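Local coordinates for Rv1989c (MbcT) (Mycobacterium tuberculosis, PDB 6FKG), which degrades NAD(+) by phosphorolysis as the toxin of a type II toxin-antitoxin system, causing cell death unless neutralised by its antitoxin MbcA, at residues G17-A31 with A88-L102. Residues are numbered along the deposited sequence; the frame is centred on the assembly and turned at random.
Sequences GTIEWSETCYRYTGA and AYRLHTIDVTDLAVL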
# COMPACT_ATOMS: atom_id res chain seq x y z
N GLY B 17 10.31 -44.25 -4.58
CA GLY B 17 10.08 -44.94 -3.34
C GLY B 17 11.24 -44.80 -2.37
O GLY B 17 12.11 -43.93 -2.54
N THR B 18 11.25 -45.64 -1.35
CA THR B 18 12.21 -45.56 -0.27
C THR B 18 13.04 -46.82 -0.18
O THR B 18 12.68 -47.85 -0.76
CB THR B 18 11.53 -45.35 1.10
OG1 THR B 18 10.65 -46.45 1.34
CG2 THR B 18 10.74 -44.05 1.15
N ILE B 19 14.16 -46.72 0.54
CA ILE B 19 14.88 -47.90 1.00
C ILE B 19 14.96 -47.83 2.52
O ILE B 19 14.83 -46.75 3.10
CB ILE B 19 16.30 -48.00 0.41
CG1 ILE B 19 17.16 -46.83 0.88
CG2 ILE B 19 16.25 -48.09 -1.11
CD1 ILE B 19 18.62 -46.96 0.48
N GLU B 20 15.16 -48.97 3.17
CA GLU B 20 15.41 -48.97 4.61
C GLU B 20 16.90 -48.89 4.85
O GLU B 20 17.67 -49.73 4.40
CB GLU B 20 14.82 -50.22 5.27
CG GLU B 20 13.34 -50.10 5.57
CD GLU B 20 12.86 -51.16 6.54
OE1 GLU B 20 13.54 -52.20 6.70
OE2 GLU B 20 11.78 -50.95 7.15
N TRP B 21 17.30 -47.86 5.57
CA TRP B 21 18.71 -47.58 5.76
C TRP B 21 19.10 -47.62 7.23
O TRP B 21 18.46 -47.00 8.08
CB TRP B 21 19.03 -46.22 5.15
CG TRP B 21 20.47 -45.94 4.94
CD1 TRP B 21 21.28 -46.47 3.99
CD2 TRP B 21 21.26 -45.00 5.68
NE1 TRP B 21 22.55 -45.92 4.09
CE2 TRP B 21 22.56 -45.02 5.11
CE3 TRP B 21 21.01 -44.15 6.75
CZ2 TRP B 21 23.59 -44.23 5.61
CZ3 TRP B 21 22.03 -43.37 7.24
CH2 TRP B 21 23.30 -43.41 6.66
N SER B 22 20.16 -48.36 7.54
CA SER B 22 20.68 -48.38 8.89
C SER B 22 22.15 -48.02 8.90
O SER B 22 22.94 -48.54 8.10
CB SER B 22 20.47 -49.75 9.54
OG SER B 22 19.12 -50.16 9.38
N GLU B 23 22.53 -47.12 9.80
CA GLU B 23 23.92 -46.73 9.91
C GLU B 23 24.15 -46.01 11.23
O GLU B 23 23.22 -45.46 11.81
CB GLU B 23 24.32 -45.83 8.74
CG GLU B 23 25.75 -45.32 8.74
CD GLU B 23 26.77 -46.43 8.57
OE1 GLU B 23 27.03 -47.18 9.54
OE2 GLU B 23 27.33 -46.54 7.46
N THR B 24 25.39 -46.04 11.70
CA THR B 24 25.83 -45.18 12.78
C THR B 24 26.18 -43.82 12.19
O THR B 24 27.05 -43.72 11.32
CB THR B 24 27.04 -45.77 13.52
OG1 THR B 24 26.68 -47.02 14.11
CG2 THR B 24 27.50 -44.81 14.59
N CYS B 25 25.48 -42.78 12.64
CA CYS B 25 25.62 -41.45 12.05
C CYS B 25 26.08 -40.43 13.07
O CYS B 25 26.14 -40.70 14.27
CB CYS B 25 24.31 -40.99 11.43
SG CYS B 25 23.78 -41.98 10.01
N TYR B 26 26.38 -39.23 12.57
CA TYR B 26 27.00 -38.20 13.39
C TYR B 26 26.36 -36.86 13.12
O TYR B 26 26.06 -36.50 11.97
CB TYR B 26 28.51 -38.15 13.11
CG TYR B 26 29.19 -39.45 13.43
CD1 TYR B 26 29.25 -40.48 12.49
CD2 TYR B 26 29.74 -39.67 14.69
CE1 TYR B 26 29.85 -41.69 12.80
CE2 TYR B 26 30.34 -40.86 15.00
CZ TYR B 26 30.39 -41.86 14.05
OH TYR B 26 31.00 -43.05 14.37
N ARG B 27 26.17 -36.12 14.19
CA ARG B 27 25.60 -34.80 14.12
C ARG B 27 26.36 -33.90 15.09
O ARG B 27 26.75 -34.36 16.15
CB ARG B 27 24.12 -34.85 14.50
CG ARG B 27 23.48 -33.52 14.45
CD ARG B 27 22.16 -33.49 15.19
NE ARG B 27 21.57 -32.19 14.95
CZ ARG B 27 20.44 -31.77 15.49
NH1 ARG B 27 19.76 -32.58 16.30
NH2 ARG B 27 19.98 -30.56 15.20
N TYR B 28 26.55 -32.62 14.77
CA TYR B 28 27.12 -31.71 15.76
C TYR B 28 26.09 -30.62 16.09
O TYR B 28 25.23 -30.28 15.28
CB TYR B 28 28.48 -31.11 15.29
CG TYR B 28 28.33 -30.01 14.26
CD1 TYR B 28 28.04 -30.30 12.94
CD2 TYR B 28 28.48 -28.68 14.62
CE1 TYR B 28 27.88 -29.31 12.00
CE2 TYR B 28 28.32 -27.66 13.68
CZ TYR B 28 28.02 -27.99 12.38
OH TYR B 28 27.86 -26.98 11.45
N THR B 29 26.13 -30.15 17.34
CA THR B 29 25.26 -29.08 17.79
C THR B 29 26.04 -28.25 18.79
O THR B 29 27.06 -28.70 19.31
CB THR B 29 23.97 -29.59 18.51
OG1 THR B 29 24.33 -30.22 19.74
CG2 THR B 29 23.18 -30.56 17.64
N GLY B 30 25.54 -27.06 19.09
CA GLY B 30 25.97 -26.38 20.30
C GLY B 30 25.80 -27.31 21.48
O GLY B 30 24.90 -28.18 21.49
N ALA B 31 26.65 -27.13 22.48
CA ALA B 31 26.74 -28.04 23.61
C ALA B 31 25.44 -28.09 24.42
O ALA B 31 25.18 -29.08 25.11
CB ALA B 31 27.91 -27.65 24.51
N ALA B 88 31.29 -23.56 22.37
CA ALA B 88 31.06 -24.91 22.87
C ALA B 88 30.14 -25.73 21.97
O ALA B 88 28.93 -25.49 21.91
CB ALA B 88 30.49 -24.85 24.27
N TYR B 89 30.72 -26.71 21.28
CA TYR B 89 29.93 -27.65 20.47
C TYR B 89 30.13 -29.08 20.96
O TYR B 89 31.12 -29.40 21.62
CB TYR B 89 30.32 -27.59 18.99
CG TYR B 89 29.89 -26.33 18.27
CD1 TYR B 89 30.69 -25.19 18.29
CD2 TYR B 89 28.70 -26.29 17.57
CE1 TYR B 89 30.30 -24.03 17.61
CE2 TYR B 89 28.28 -25.14 16.90
CZ TYR B 89 29.10 -24.02 16.91
OH TYR B 89 28.70 -22.89 16.24
N ARG B 90 29.19 -29.95 20.61
CA ARG B 90 29.31 -31.36 20.92
C ARG B 90 29.04 -32.21 19.69
O ARG B 90 28.30 -31.81 18.79
CB ARG B 90 28.37 -31.74 22.07
CG ARG B 90 28.83 -31.20 23.43
CD ARG B 90 28.03 -31.75 24.58
NE ARG B 90 28.59 -31.37 25.87
CZ ARG B 90 27.91 -31.41 27.02
NH1 ARG B 90 28.50 -31.05 28.15
NH2 ARG B 90 26.65 -31.81 27.02
N LEU B 91 29.67 -33.38 19.67
CA LEU B 91 29.53 -34.33 18.58
C LEU B 91 28.72 -35.52 19.07
O LEU B 91 29.13 -36.21 20.01
CB LEU B 91 30.91 -34.79 18.07
CG LEU B 91 30.87 -35.88 17.00
CD1 LEU B 91 30.19 -35.40 15.72
CD2 LEU B 91 32.28 -36.35 16.70
N HIS B 92 27.59 -35.75 18.42
CA HIS B 92 26.66 -36.80 18.79
C HIS B 92 26.74 -37.98 17.85
O HIS B 92 26.65 -37.83 16.64
CB HIS B 92 25.24 -36.27 18.78
CG HIS B 92 25.08 -34.99 19.52
ND1 HIS B 92 25.19 -34.92 20.90
CD2 HIS B 92 24.85 -33.73 19.09
CE1 HIS B 92 25.02 -33.66 21.28
NE2 HIS B 92 24.81 -32.92 20.20
N THR B 93 26.89 -39.16 18.43
CA THR B 93 26.87 -40.40 17.70
C THR B 93 25.46 -40.95 17.81
O THR B 93 24.99 -41.22 18.91
CB THR B 93 27.86 -41.40 18.27
OG1 THR B 93 29.18 -40.82 18.25
CG2 THR B 93 27.86 -42.69 17.46
N ILE B 94 24.78 -41.10 16.68
CA ILE B 94 23.37 -41.48 16.65
C ILE B 94 23.17 -42.65 15.72
O ILE B 94 23.40 -42.56 14.52
CB ILE B 94 22.48 -40.30 16.21
CG1 ILE B 94 22.62 -39.13 17.21
CG2 ILE B 94 21.02 -40.75 16.07
CD1 ILE B 94 22.10 -37.78 16.69
N ASP B 95 22.76 -43.78 16.30
CA ASP B 95 22.45 -44.97 15.52
C ASP B 95 21.09 -44.82 14.83
O ASP B 95 20.08 -44.51 15.48
CB ASP B 95 22.46 -46.22 16.40
CG ASP B 95 23.85 -46.72 16.72
OD1 ASP B 95 24.81 -46.32 16.02
OD2 ASP B 95 24.00 -47.52 17.66
N VAL B 96 21.07 -45.05 13.52
CA VAL B 96 19.84 -44.98 12.73
C VAL B 96 19.47 -46.39 12.28
O VAL B 96 20.31 -47.11 11.72
CB VAL B 96 20.01 -44.06 11.51
CG1 VAL B 96 18.75 -44.04 10.66
CG2 VAL B 96 20.40 -42.65 11.96
N THR B 97 18.22 -46.79 12.51
CA THR B 97 17.79 -48.16 12.21
C THR B 97 16.56 -48.19 11.32
O THR B 97 15.52 -47.63 11.65
CB THR B 97 17.48 -48.94 13.50
OG1 THR B 97 18.63 -48.91 14.35
CG2 THR B 97 17.11 -50.40 13.18
N ASP B 98 16.71 -48.87 10.18
CA ASP B 98 15.64 -49.09 9.21
C ASP B 98 14.84 -47.84 8.83
O ASP B 98 13.63 -47.90 8.69
CB ASP B 98 14.69 -50.17 9.74
CG ASP B 98 15.38 -51.50 9.93
OD1 ASP B 98 16.25 -51.85 9.11
OD2 ASP B 98 15.05 -52.21 10.91
N LEU B 99 15.54 -46.72 8.65
CA LEU B 99 14.88 -45.47 8.26
C LEU B 99 14.47 -45.55 6.79
O LEU B 99 15.29 -45.87 5.93
CB LEU B 99 15.79 -44.27 8.50
CG LEU B 99 15.13 -42.91 8.70
CD1 LEU B 99 14.37 -42.89 10.01
CD2 LEU B 99 16.14 -41.76 8.65
N ALA B 100 13.19 -45.29 6.52
CA ALA B 100 12.66 -45.34 5.16
C ALA B 100 12.99 -44.04 4.45
O ALA B 100 12.33 -43.03 4.67
CB ALA B 100 11.14 -45.59 5.17
N VAL B 101 14.02 -44.07 3.61
CA VAL B 101 14.54 -42.83 3.05
C VAL B 101 14.54 -42.82 1.53
O VAL B 101 14.70 -43.86 0.88
CB VAL B 101 15.99 -42.58 3.54
CG1 VAL B 101 16.02 -42.46 5.06
CG2 VAL B 101 16.91 -43.70 3.07
N LEU B 102 14.32 -41.64 0.96
CA LEU B 102 14.55 -41.42 -0.45
C LEU B 102 16.05 -41.47 -0.72
O LEU B 102 16.81 -40.67 -0.17
CB LEU B 102 13.98 -40.06 -0.88
CG LEU B 102 14.15 -39.72 -2.37
CD1 LEU B 102 13.34 -40.66 -3.26
CD2 LEU B 102 13.73 -38.27 -2.58
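Ile19 to Gly30 pairs antiparallel with 89-102 in the RES-domain sheet, and backbone hydrogen bonds run in couples from Ile19-Val101 to Thr29-Arg90; the bond from Ile94 N to Cys25 O (2.8 Å) is almost straight at 179°. A G1 beta bulge interrupts the register: Asp98, with positive phi, and Leu99 both face Trp21, and 89-102 turns a corner there. Asp98 N donates to Ser22 OG (2.8 Å), tying the corner to the neighbouring strand. Beside it the carboxylates of Glu20 and Asp98 stack, OE1 to OD1 3.6 Å, a like-charge pair that solvent could ease.

Two hydrogen bonds join side chains across the strands. Thr29 OG1, between its backbone N and carbonyl carbon (chi1 67°), meets the His92 ring edge and accepts from NE2 (2.8 Å); Ser172 holds ND1, fixing the ring at both nitrogens. Thr24 OG1 donates to Asp95 OD1 (2.8 Å) on its syn side, 32° out of the carboxylate plane; Arg170 salt-bridges OD2.

Val101 CG2 packs on Ile19 CG1 (3.8 Å), on the face where Trp21, Leu99 and Val101 meet strand 150-156.

Tyr28 and Leu91 lean on helix 63-76, Cys25 and Ile94 meet strand 56-60, and strand 167-174 flanks 89-102; at the far end Tyr89 OH bonds Val68 O of the MbcA chain, which also bonds Gly30's backbone.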